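Local atomic coordinates of carbon dioxide concentrating mechanism protein (Gloeobacter violaceus, PDB entry 4JW0), a protein that probably forms the pentameric vertices of the carboxysome shell, the polyhedral compartment in which cyanobacteria sequester RuBisCO. Residues V20-L25 / V42-V47; L27-E32 / V55-G60; E16-G21 / K71-A76. One frame throughout, in Å; residues are numbered along the deposited sequence.

Contact 1: V20-L25 / V42-V47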
ATOM      1  N   VAL A  20     -12.429 -13.957 -15.488  1.00 33.85           N
ATOM      2  CA  VAL A  20     -13.731 -14.560 -15.741  1.00 32.65           C
ATOM      3  C   VAL A  20     -14.190 -15.360 -14.526  1.00 30.57           C
ATOM      4  O   VAL A  20     -13.415 -16.112 -13.942  1.00 36.14           O
ATOM      5  CB  VAL A  20     -13.701 -15.475 -16.977  1.00 41.78           C
ATOM      6  CG1 VAL A  20     -14.990 -16.276 -17.078  1.00 35.46           C
ATOM      7  CG2 VAL A  20     -13.476 -14.653 -18.231  1.00 31.32           C
ATOM      8  N   GLY A  21     -15.453 -15.179 -14.148  1.00 33.47           N
ATOM      9  CA  GLY A  21     -16.037 -15.913 -13.041  1.00 35.88           C
ATOM     10  C   GLY A  21     -16.033 -15.140 -11.735  1.00 32.74           C
ATOM     11  O   GLY A  21     -16.714 -15.512 -10.776  1.00 36.66           O
ATOM     12  N   VAL A  22     -15.262 -14.061 -11.691  1.00 32.35           N
ATOM     13  CA  VAL A  22     -15.097 -13.298 -10.462  1.00 29.16           C
ATOM     14  C   VAL A  22     -16.241 -12.308 -10.277  1.00 26.52           C
ATOM     15  O   VAL A  22     -16.545 -11.529 -11.172  1.00 29.17           O
ATOM     16  CB  VAL A  22     -13.768 -12.534 -10.475  1.00 30.98           C
ATOM     17  CG1 VAL A  22     -13.588 -11.757  -9.181  1.00 29.92           C
ATOM     18  CG2 VAL A  22     -12.610 -13.496 -10.695  1.00 33.47           C
ATOM     19  N   LYS A  23     -16.877 -12.352  -9.111  1.00 24.51           N
ATOM     20  CA  LYS A  23     -17.907 -11.386  -8.771  1.00 26.13           C
ATOM     21  C   LYS A  23     -17.275 -10.184  -8.082  1.00 28.66           C
ATOM     22  O   LYS A  23     -16.489 -10.332  -7.145  1.00 24.71           O
ATOM     23  CB  LYS A  23     -18.960 -12.020  -7.865  1.00 28.98           C
ATOM     24  CG  LYS A  23     -20.154 -11.121  -7.596  1.00 44.11           C
ATOM     25  CD  LYS A  23     -21.203 -11.822  -6.746  1.00 58.43           C
ATOM     26  CE  LYS A  23     -22.364 -10.888  -6.434  1.00 51.50           C
ATOM     27  NZ  LYS A  23     -22.796 -10.142  -7.646  1.00 71.11           N
ATOM     28  N   PHE A  24     -17.615  -8.993  -8.558  1.00 24.05           N
ATOM     29  CA  PHE A  24     -17.048  -7.762  -8.019  1.00 23.24           C
ATOM     30  C   PHE A  24     -18.073  -7.045  -7.160  1.00 24.62           C
ATOM     31  O   PHE A  24     -19.134  -6.662  -7.650  1.00 28.35           O
ATOM     32  CB  PHE A  24     -16.610  -6.826  -9.149  1.00 20.82           C
ATOM     33  CG  PHE A  24     -15.595  -7.422 -10.087  1.00 24.24           C
ATOM     34  CD1 PHE A  24     -14.321  -7.752  -9.644  1.00 28.05           C
ATOM     35  CD2 PHE A  24     -15.905  -7.624 -11.422  1.00 24.22           C
ATOM     36  CE1 PHE A  24     -13.387  -8.285 -10.509  1.00 31.95           C
ATOM     37  CE2 PHE A  24     -14.970  -8.155 -12.292  1.00 30.55           C
ATOM     38  CZ  PHE A  24     -13.714  -8.490 -11.835  1.00 27.25           C
ATOM     39  N   LEU A  25     -17.755  -6.852  -5.882  1.00 18.24           N
ATOM     40  CA  LEU A  25     -18.638  -6.108  -4.990  1.00 19.06           C
ATOM     41  C   LEU A  25     -18.095  -4.720  -4.711  1.00 23.09           C
ATOM     42  O   LEU A  25     -16.919  -4.555  -4.418  1.00 21.54           O
ATOM     43  CB  LEU A  25     -18.813  -6.832  -3.652  1.00 25.19           C
ATOM     44  CG  LEU A  25     -19.642  -8.109  -3.621  1.00 27.81           C
ATOM     45  CD1 LEU A  25     -19.769  -8.589  -2.184  1.00 24.50           C
ATOM     46  CD2 LEU A  25     -21.006  -7.894  -4.246  1.00 28.89           C
ATOM     47  N   VAL A  42     -13.555  -1.887  -4.549  1.00 17.34           N
ATOM     48  CA  VAL A  42     -14.223  -2.979  -5.251  1.00 19.15           C
ATOM     49  C   VAL A  42     -13.440  -4.257  -4.978  1.00 17.65           C
ATOM     50  O   VAL A  42     -12.237  -4.329  -5.229  1.00 20.62           O
ATOM     51  CB  VAL A  42     -14.331  -2.724  -6.765  1.00 20.38           C
ATOM     52  CG1 VAL A  42     -15.039  -3.878  -7.445  1.00 18.86           C
ATOM     53  CG2 VAL A  42     -15.072  -1.419  -7.033  1.00 22.42           C
ATOM     54  N   ALA A  43     -14.124  -5.258  -4.440  1.00 19.30           N
ATOM     55  CA  ALA A  43     -13.470  -6.475  -3.996  1.00 18.89           C
ATOM     56  C   ALA A  43     -14.057  -7.715  -4.654  1.00 22.38           C
ATOM     57  O   ALA A  43     -15.253  -7.780  -4.943  1.00 21.85           O
ATOM     58  CB  ALA A  43     -13.563  -6.589  -2.480  1.00 20.06           C
ATOM     59  N   ALA A  44     -13.200  -8.697  -4.896  1.00 19.38           N
ATOM     60  CA  ALA A  44     -13.647 -10.004  -5.346  1.00 24.66           C
ATOM     61  C   ALA A  44     -14.368 -10.704  -4.201  1.00 22.35           C
ATOM     62  O   ALA A  44     -13.888 -10.712  -3.064  1.00 21.67           O
ATOM     63  CB  ALA A  44     -12.471 -10.835  -5.810  1.00 22.16           C
ATOM     64  N   ASP A  45     -15.519 -11.294  -4.504  1.00 21.30           N
ATOM     65  CA  ASP A  45     -16.324 -11.954  -3.485  1.00 19.76           C
ATOM     66  C   ASP A  45     -16.568 -13.417  -3.811  1.00 25.69           C
ATOM     67  O   ASP A  45     -17.405 -13.744  -4.658  1.00 22.84           O
ATOM     68  CB  ASP A  45     -17.672 -11.259  -3.308  1.00 21.72           C
ATOM     69  CG  ASP A  45     -18.529 -11.923  -2.233  1.00 28.83           C
ATOM     70  OD1 ASP A  45     -17.954 -12.530  -1.300  1.00 24.14           O
ATOM     71  OD2 ASP A  45     -19.775 -11.849  -2.319  1.00 26.78           O
ATOM     72  N   GLY A  46     -15.839 -14.290  -3.122  1.00 24.90           N
ATOM     73  CA  GLY A  46     -16.067 -15.721  -3.202  1.00 24.27           C
ATOM     74  C   GLY A  46     -16.762 -16.233  -1.954  1.00 28.12           C
ATOM     75  O   GLY A  46     -16.966 -17.441  -1.796  1.00 26.29           O
ATOM     76  N   VAL A  47     -17.131 -15.316  -1.064  1.00 21.65           N
ATOM     77  CA  VAL A  47     -17.849 -15.678   0.153  1.00 23.29           C
ATOM     78  C   VAL A  47     -19.357 -15.679  -0.096  1.00 26.03           C
ATOM     79  O   VAL A  47     -20.066 -16.603   0.309  1.00 29.52           O
ATOM     80  CB  VAL A  47     -17.518 -14.719   1.302  1.00 30.01           C
ATOM     81  CG1 VAL A  47     -18.357 -15.047   2.531  1.00 24.84           C
ATOM     82  CG2 VAL A  47     -16.035 -14.800   1.639  1.00 23.84           C
TER
HETATM   83  O   HOH W   1     -15.983 -14.185  -7.044  1.00 31.76           O

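Contact 2: L27-E32 / V55-G60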
ATOM      1  N   LEU A  27     -17.734  -2.010  -2.151  1.00 20.40           N
ATOM      2  CA  LEU A  27     -17.744  -1.915  -0.698  1.00 20.51           C
ATOM      3  C   LEU A  27     -17.534  -0.480  -0.259  1.00 23.26           C
ATOM      4  O   LEU A  27     -16.634   0.202  -0.750  1.00 22.52           O
ATOM      5  CB  LEU A  27     -16.623  -2.766  -0.090  1.00 22.49           C
ATOM      6  CG  LEU A  27     -16.531  -4.249  -0.454  1.00 18.77           C
ATOM      7  CD1 LEU A  27     -15.382  -4.883   0.304  1.00 20.89           C
ATOM      8  CD2 LEU A  27     -17.836  -4.967  -0.148  1.00 19.64           C
ATOM      9  N   GLN A  28     -18.354  -0.027   0.682  1.00 20.78           N
ATOM     10  CA  GLN A  28     -18.134   1.262   1.319  1.00 21.19           C
ATOM     11  C   GLN A  28     -17.399   1.070   2.636  1.00 15.87           C
ATOM     12  O   GLN A  28     -17.797   0.252   3.461  1.00 20.30           O
ATOM     13  CB  GLN A  28     -19.463   1.974   1.574  1.00 18.67           C
ATOM     14  CG  GLN A  28     -19.304   3.293   2.295  1.00 20.60           C
ATOM     15  CD  GLN A  28     -20.616   4.049   2.427  1.00 27.55           C
ATOM     16  OE1 GLN A  28     -21.693   3.456   2.428  1.00 26.90           O
ATOM     17  NE2 GLN A  28     -20.526   5.362   2.537  1.00 24.02           N
ATOM     18  N   LEU A  29     -16.325   1.825   2.836  1.00 17.92           N
ATOM     19  CA  LEU A  29     -15.557   1.710   4.066  1.00 20.32           C
ATOM     20  C   LEU A  29     -16.383   2.141   5.267  1.00 24.02           C
ATOM     21  O   LEU A  29     -17.188   3.080   5.195  1.00 21.64           O
ATOM     22  CB  LEU A  29     -14.276   2.540   3.996  1.00 19.12           C
ATOM     23  CG  LEU A  29     -13.051   1.900   3.330  1.00 26.64           C
ATOM     24  CD1 LEU A  29     -12.452   0.842   4.235  1.00 29.28           C
ATOM     25  CD2 LEU A  29     -13.406   1.310   1.975  1.00 24.00           C
ATOM     26  N   ILE A  30     -16.178   1.429   6.367  1.00 20.53           N
ATOM     27  CA  ILE A  30     -16.805   1.740   7.638  1.00 21.57           C
ATOM     28  C   ILE A  30     -15.717   2.243   8.578  1.00 27.05           C
ATOM     29  O   ILE A  30     -14.601   1.709   8.582  1.00 25.92           O
ATOM     30  CB  ILE A  30     -17.471   0.493   8.240  1.00 24.71           C
ATOM     31  CG1 ILE A  30     -18.660   0.056   7.380  1.00 21.05           C
ATOM     32  CG2 ILE A  30     -17.898   0.745   9.680  1.00 24.78           C
ATOM     33  CD1 ILE A  30     -19.762   1.083   7.290  1.00 25.08           C
ATOM     34  N   ASP A  31     -16.028   3.267   9.367  1.00 26.65           N
ATOM     35  CA  ASP A  31     -15.024   3.875  10.239  1.00 23.77           C
ATOM     36  C   ASP A  31     -15.034   3.257  11.632  1.00 24.03           C
ATOM     37  O   ASP A  31     -15.756   2.297  11.894  1.00 25.41           O
ATOM     38  CB  ASP A  31     -15.204   5.395  10.314  1.00 29.50           C
ATOM     39  CG  ASP A  31     -16.387   5.815  11.163  1.00 32.21           C
ATOM     40  OD1 ASP A  31     -16.920   4.986  11.930  1.00 34.47           O
ATOM     41  OD2 ASP A  31     -16.773   7.001  11.072  1.00 34.20           O
ATOM     42  N   GLU A  32     -14.226   3.822  12.524  1.00 29.45           N
ATOM     43  CA  GLU A  32     -14.004   3.252  13.850  1.00 32.36           C
ATOM     44  C   GLU A  32     -15.261   3.242  14.715  1.00 44.41           C
ATOM     45  O   GLU A  32     -15.328   2.519  15.706  1.00 36.26           O
ATOM     46  CB  GLU A  32     -12.917   4.039  14.577  1.00 33.06           C
ATOM     47  CG  GLU A  32     -13.310   5.487  14.855  1.00 34.65           C
ATOM     48  CD  GLU A  32     -12.557   6.091  16.023  1.00 50.92           C
ATOM     49  OE1 GLU A  32     -12.653   7.323  16.203  1.00 55.14           O
ATOM     50  OE2 GLU A  32     -11.882   5.340  16.761  1.00 51.24           O
ATOM     51  N   VAL A  55     -18.578  -6.689   5.874  1.00 23.15           N
ATOM     52  CA  VAL A  55     -17.568  -7.688   5.573  1.00 19.06           C
ATOM     53  C   VAL A  55     -16.192  -7.235   6.037  1.00 17.76           C
ATOM     54  O   VAL A  55     -15.929  -6.037   6.186  1.00 18.92           O
ATOM     55  CB  VAL A  55     -17.497  -7.985   4.058  1.00 18.80           C
ATOM     56  CG1 VAL A  55     -18.833  -8.477   3.549  1.00 20.51           C
ATOM     57  CG2 VAL A  55     -17.045  -6.746   3.289  1.00 21.21           C
ATOM     58  N   LEU A  56     -15.319  -8.205   6.277  1.00 20.21           N
ATOM     59  CA  LEU A  56     -13.896  -7.936   6.383  1.00 18.06           C
ATOM     60  C   LEU A  56     -13.302  -8.136   5.004  1.00 17.30           C
ATOM     61  O   LEU A  56     -13.658  -9.094   4.306  1.00 16.51           O
ATOM     62  CB  LEU A  56     -13.217  -8.902   7.348  1.00 23.54           C
ATOM     63  CG  LEU A  56     -13.390  -8.695   8.848  1.00 26.79           C
ATOM     64  CD1 LEU A  56     -12.702  -9.851   9.575  1.00 27.93           C
ATOM     65  CD2 LEU A  56     -12.831  -7.353   9.308  1.00 22.05           C
ATOM     66  N   PHE A  57     -12.407  -7.243   4.599  1.00 18.51           N
ATOM     67  CA  PHE A  57     -11.725  -7.421   3.330  1.00 16.71           C
ATOM     68  C   PHE A  57     -10.251  -7.086   3.449  1.00 18.51           C
ATOM     69  O   PHE A  57      -9.843  -6.282   4.293  1.00 17.63           O
ATOM     70  CB  PHE A  57     -12.396  -6.620   2.204  1.00 19.40           C
ATOM     71  CG  PHE A  57     -12.198  -5.131   2.293  1.00 19.54           C
ATOM     72  CD1 PHE A  57     -13.024  -4.356   3.095  1.00 17.67           C
ATOM     73  CD2 PHE A  57     -11.212  -4.500   1.543  1.00 23.07           C
ATOM     74  CE1 PHE A  57     -12.858  -2.982   3.169  1.00 20.50           C
ATOM     75  CE2 PHE A  57     -11.041  -3.124   1.613  1.00 21.90           C
ATOM     76  CZ  PHE A  57     -11.864  -2.365   2.429  1.00 24.50           C
ATOM     77  N   SER A  58      -9.462  -7.748   2.610  1.00 17.50           N
ATOM     78  CA  SER A  58      -8.023  -7.566   2.579  1.00 16.06           C
ATOM     79  C   SER A  58      -7.624  -6.969   1.254  1.00 19.93           C
ATOM     80  O   SER A  58      -8.340  -7.120   0.259  1.00 17.93           O
ATOM     81  CB  SER A  58      -7.315  -8.904   2.759  1.00 19.56           C
ATOM     82  OG  SER A  58      -7.549  -9.412   4.052  1.00 19.33           O
ATOM     83  N   ARG A  59      -6.469  -6.312   1.253  1.00 17.45           N
ATOM     84  CA  ARG A  59      -5.923  -5.678   0.063  1.00 16.27           C
ATOM     85  C   ARG A  59      -4.550  -6.238  -0.242  1.00 19.29           C
ATOM     86  O   ARG A  59      -3.850  -6.727   0.653  1.00 18.83           O
ATOM     87  CB  ARG A  59      -5.791  -4.173   0.270  1.00 19.13           C
ATOM     88  CG  ARG A  59      -7.090  -3.429   0.473  1.00 23.52           C
ATOM     89  CD  ARG A  59      -6.791  -2.046   1.050  1.00 35.65           C
ATOM     90  NE  ARG A  59      -7.794  -1.052   0.669  1.00 42.36           N
ATOM     91  CZ  ARG A  59      -8.573  -0.381   1.516  1.00 55.54           C
ATOM     92  NH1 ARG A  59      -8.491  -0.571   2.831  1.00 48.47           N
ATOM     93  NH2 ARG A  59      -9.451   0.495   1.044  1.00 34.64           N
ATOM     94  N   GLY A  60      -4.163  -6.153  -1.509  1.00 16.94           N
ATOM     95  CA  GLY A  60      -2.848  -6.573  -1.949  1.00 15.97           C
ATOM     96  C   GLY A  60      -2.812  -8.029  -2.372  1.00 18.87           C
ATOM     97  O   GLY A  60      -3.836  -8.604  -2.734  1.00 18.28           O
TER

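Contact 3: E16-G21 / K71-A76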
ATOM      1  N   GLU A  16      -9.631  -8.785 -18.671  1.00 23.25           N
ATOM      2  CA  GLU A  16      -8.587  -9.797 -18.711  1.00 31.05           C
ATOM      3  C   GLU A  16      -9.234 -11.167 -18.509  1.00 32.72           C
ATOM      4  O   GLU A  16     -10.042 -11.340 -17.603  1.00 28.71           O
ATOM      5  CB  GLU A  16      -7.550  -9.531 -17.621  1.00 27.65           C
ATOM      6  CG  GLU A  16      -6.629  -8.359 -17.909  1.00 28.32           C
ATOM      7  CD  GLU A  16      -5.591  -8.675 -18.974  1.00 33.27           C
ATOM      8  OE1 GLU A  16      -5.399  -9.870 -19.283  1.00 38.21           O
ATOM      9  OE2 GLU A  16      -4.968  -7.726 -19.496  1.00 33.68           O
ATOM     10  N   PRO A  17      -8.887 -12.143 -19.364  1.00 34.28           N
ATOM     11  CA  PRO A  17      -9.494 -13.480 -19.298  1.00 35.02           C
ATOM     12  C   PRO A  17      -9.341 -14.180 -17.946  1.00 34.85           C
ATOM     13  O   PRO A  17     -10.205 -14.973 -17.572  1.00 32.66           O
ATOM     14  CB  PRO A  17      -8.758 -14.263 -20.399  1.00 36.53           C
ATOM     15  CG  PRO A  17      -7.548 -13.450 -20.734  1.00 47.43           C
ATOM     16  CD  PRO A  17      -7.931 -12.029 -20.479  1.00 37.25           C
ATOM     17  N   SER A  18      -8.263 -13.895 -17.223  1.00 33.99           N
ATOM     18  CA  SER A  18      -8.045 -14.507 -15.920  1.00 34.75           C
ATOM     19  C   SER A  18      -9.105 -14.096 -14.900  1.00 32.89           C
ATOM     20  O   SER A  18      -9.232 -14.722 -13.848  1.00 36.49           O
ATOM     21  CB  SER A  18      -6.663 -14.141 -15.388  1.00 32.46           C
ATOM     22  OG  SER A  18      -6.500 -12.735 -15.312  1.00 39.98           O
ATOM     23  N   MET A  19      -9.864 -13.050 -15.208  1.00 29.16           N
ATOM     24  CA  MET A  19     -10.865 -12.533 -14.271  1.00 27.37           C
ATOM     25  C   MET A  19     -12.273 -13.080 -14.503  1.00 32.55           C
ATOM     26  O   MET A  19     -13.211 -12.716 -13.794  1.00 39.36           O
ATOM     27  CB  MET A  19     -10.884 -11.007 -14.327  1.00 29.29           C
ATOM     28  CG  MET A  19      -9.591 -10.360 -13.844  1.00 25.04           C
ATOM     29  SD  MET A  19      -9.170 -10.823 -12.154  1.00 29.44           S
ATOM     30  CE  MET A  19     -10.641 -10.234 -11.314  1.00 35.65           C
ATOM     31  N   VAL A  20     -12.429 -13.957 -15.488  1.00 33.85           N
ATOM     32  CA  VAL A  20     -13.731 -14.560 -15.741  1.00 32.65           C
ATOM     33  C   VAL A  20     -14.190 -15.360 -14.526  1.00 30.57           C
ATOM     34  O   VAL A  20     -13.415 -16.112 -13.942  1.00 36.14           O
ATOM     35  CB  VAL A  20     -13.701 -15.475 -16.977  1.00 41.78           C
ATOM     36  CG1 VAL A  20     -14.990 -16.276 -17.078  1.00 35.46           C
ATOM     37  CG2 VAL A  20     -13.476 -14.653 -18.231  1.00 31.32           C
ATOM     38  N   GLY A  21     -15.453 -15.179 -14.148  1.00 33.47           N
ATOM     39  CA  GLY A  21     -16.037 -15.913 -13.041  1.00 35.88           C
ATOM     40  C   GLY A  21     -16.033 -15.140 -11.735  1.00 32.74           C
ATOM     41  O   GLY A  21     -16.714 -15.512 -10.776  1.00 36.66           O
ATOM     42  N   LYS A  71      -3.022 -16.488  -9.780  1.00 22.92           N
ATOM     43  CA  LYS A  71      -2.444 -15.705 -10.866  1.00 27.52           C
ATOM     44  C   LYS A  71      -3.431 -14.689 -11.432  1.00 23.87           C
ATOM     45  O   LYS A  71      -3.304 -14.267 -12.579  1.00 25.81           O
ATOM     46  CB  LYS A  71      -1.940 -16.628 -11.981  1.00 24.50           C
ATOM     47  CG  LYS A  71      -0.638 -17.347 -11.658  1.00 44.33           C
ATOM     48  CD  LYS A  71      -0.067 -18.036 -12.895  1.00 66.36           C
ATOM     49  CE  LYS A  71       1.433 -18.265 -12.774  1.00 95.11           C
ATOM     50  NZ  LYS A  71       2.003 -18.908 -13.994  1.00 79.95           N
ATOM     51  N   ARG A  72      -4.413 -14.291 -10.626  1.00 20.60           N
ATOM     52  CA  ARG A  72      -5.361 -13.262 -11.031  1.00 21.10           C
ATOM     53  C   ARG A  72      -4.884 -11.879 -10.612  1.00 18.44           C
ATOM     54  O   ARG A  72      -4.345 -11.710  -9.520  1.00 22.89           O
ATOM     55  CB  ARG A  72      -6.726 -13.509 -10.406  1.00 25.71           C
ATOM     56  CG  ARG A  72      -7.512 -14.623 -11.054  1.00 31.39           C
ATOM     57  CD  ARG A  72      -8.928 -14.651 -10.517  1.00 30.50           C
ATOM     58  NE  ARG A  72      -9.677 -15.784 -11.050  1.00 39.12           N
ATOM     59  CZ  ARG A  72     -10.546 -16.511 -10.356  1.00 45.88           C
ATOM     60  NH1 ARG A  72     -10.801 -16.237  -9.083  1.00 50.55           N
ATOM     61  NH2 ARG A  72     -11.172 -17.521 -10.940  1.00 43.12           N
ATOM     62  N   PRO A  73      -5.089 -10.879 -11.479  1.00 19.58           N
ATOM     63  CA  PRO A  73      -4.686  -9.505 -11.152  1.00 17.87           C
ATOM     64  C   PRO A  73      -5.693  -8.813 -10.232  1.00 17.89           C
ATOM     65  O   PRO A  73      -6.226  -7.750 -10.563  1.00 21.99           O
ATOM     66  CB  PRO A  73      -4.625  -8.823 -12.522  1.00 20.26           C
ATOM     67  CG  PRO A  73      -5.587  -9.592 -13.368  1.00 23.50           C
ATOM     68  CD  PRO A  73      -5.541 -11.009 -12.878  1.00 19.53           C
ATOM     69  N   VAL A  74      -5.932  -9.422  -9.073  1.00 18.09           N
ATOM     70  CA  VAL A  74      -6.877  -8.891  -8.093  1.00 15.93           C
ATOM     71  C   VAL A  74      -6.139  -8.410  -6.849  1.00 15.39           C
ATOM     72  O   VAL A  74      -5.187  -9.050  -6.396  1.00 21.17           O
ATOM     73  CB  VAL A  74      -7.922  -9.947  -7.669  1.00 24.53           C
ATOM     74  CG1 VAL A  74      -8.876 -10.218  -8.802  1.00 40.87           C
ATOM     75  CG2 VAL A  74      -7.243 -11.237  -7.214  1.00 23.75           C
ATOM     76  N   ASP A  75      -6.593  -7.293  -6.288  1.00 19.01           N
ATOM     77  CA  ASP A  75      -5.893  -6.666  -5.171  1.00 19.22           C
ATOM     78  C   ASP A  75      -6.815  -6.363  -3.987  1.00 16.97           C
ATOM     79  O   ASP A  75      -6.439  -5.628  -3.072  1.00 17.61           O
ATOM     80  CB  ASP A  75      -5.213  -5.380  -5.636  1.00 21.20           C
ATOM     81  CG  ASP A  75      -6.211  -4.287  -5.964  1.00 25.19           C
ATOM     82  OD1 ASP A  75      -7.408  -4.615  -6.113  1.00 22.69           O
ATOM     83  OD2 ASP A  75      -5.810  -3.104  -6.057  1.00 23.60           O
ATOM     84  N   ALA A  76      -8.023  -6.918  -4.013  1.00 17.52           N
ATOM     85  CA  ALA A  76      -8.945  -6.780  -2.894  1.00 18.84           C
ATOM     86  C   ALA A  76      -9.878  -7.974  -2.870  1.00 16.10           C
ATOM     87  O   ALA A  76     -10.390  -8.404  -3.906  1.00 17.74           O
ATOM     88  CB  ALA A  76      -9.727  -5.491  -2.993  1.00 17.58           C
TER

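Contact 1: V20-L25 / V42-V47
Antiparallel pairing of strands 24-30 and 39-44 in the OB-fold barrel sets L25 against A43 as a hydrogen-bonded pair and F24 against A44 as a non-hydrogen-bonded one. L25 N gives to A43 O at 2.8 Å, almost straight at 175°, and A43 N returns a bond to L25 O at 2.9 Å. A third backbone bond runs from D45 N to K23 O (3.0 Å), and a water bridges K23 N and D45 O. Where F24 and A44 point, V22 CG1 rests on A44 CB at 3.7 Å, and V42 CG1 touches F24 CB, approaching the ring obliquely. L25 and D45 supply the closest side-chain contact: L25 CD1 lies 3.3 Å from D45 OD2, and its CG touches D45 CB. With CG anti to the backbone N (chi1 -179°), D45 extends its carboxylate past the leucine methyl. OD1 closes an Asx turn by accepting V47 N at 2.9 Å from above the carboxylate plane; G48 N also gives to OD1, and A49 N to OD2. Three backbone N-H groups from the chain just after D45 thus grip its buried carboxylate while a leucine methyl packs against it.

Contact 2: L27-E32 / V55-G60
L27, F57 and L29 bury the most surface here, and the F57 ring is what both leucines meet. L27 CD1 sits over one ring face as a CH-pi contact, 4.1 Å from the centroid and 29° off the normal, leaning toward F57 CD1. The other leucine comes in crosswise at the rim: L29 CD1 reaches F57 CZ in the plane of the ring at 3.7 Å. F57 holds its ring up to them with CG between the backbone N and the carbonyl carbon (chi1 72°). L27 also spreads both methyls onto V55 CG2, the nearer being CD1 at 3.9 Å. Strands 27-30 and 55-59 cross here nearly at right angles (98° between their directions), with axes 9.5 Å apart, so this is packing across the interior of the OB-fold barrel, where residues of non-adjacent strands meet. F57 CE2 lies over the centre of one face of the R59 guanidinium, 3.7 Å from the guanidinium plane, while R59 NH2 also lies in the plane of the phenyl ring, at its edge. NH2 forms a salt bridge with E41, and L29 CD2 approaches it obliquely at 4.1 Å. With an alanine in place of F57, L27 CD1 and L29 CD1 would probably face a gap and the R59 guanidinium, though still tied to E41, would lose the ring against its face.

Contact 3: E16-G21 / K71-A76
K71 starts the meeting with its carbonyl, whose O lies near S18 CB. R72 then reaches along the other segment with its chain extended from CG to NE, with CG and CD each about 3.3 Å from S18 O. At the end of that run R72 NE gives S18 O a weak hydrogen bond, 3.0 Å long but bent to 130°, with the oxygen at the edge of the guanidinium and near its plane. R72 NH1 has a further weak bond to S69 OG, and the R72 side chain also packs on V22. The acceptor carbonyl belongs to a short 3-10 turn at 17-19, in the loop between strands 2-11 and 24-30 of the OB fold; M19 N to E16 O and V20 N to P17 O hold that turn together. P73 is the centre of an inverse gamma turn, closed by a weak bond from V74 N to R72 O. Its CD touches two side chains: P73 CD lies 3.1 Å from S18 OG and 3.7 Å from M19 SD. S18 directs OG there by placing it between the backbone N and the carbonyl carbon (chi1 57°). The P73 carbonyl O turns to another chain, accepting from S58 OG of a neighbouring subunit. V74 CG1 packs on the end of M19, whose chain is bent at chi2 and chi3; the exact spacing there is doubtful. D75 faces the same neighbouring subunit: its OD1 accepts from M1 N and its OD2 from R59 N of that chain, so the loop that receives S18 and M19 also takes part in the pentamer interface.

In the fold
Contacts 1 and 2 are both buried and both draw on strand 24-30, touching where A43 CB meets L27 CD1. They differ in chemistry: contact 1 is mainly backbone pairing between neighbouring strands of one sheet, contact 2 side-chain packing between strands that cross without sharing hydrogen bonds. Contact 3 is only partly buried and joins two loops, with its centre about 15 Å from the chain centre against 9 and 6 Å for contacts 1 and 2. Its single cross-segment hydrogen bond is weak. V22 CG2 packs on R72 NH1 and A76 O meets A44 N, tying it to contact 1, while D75 O reaches G60 N of contact 2.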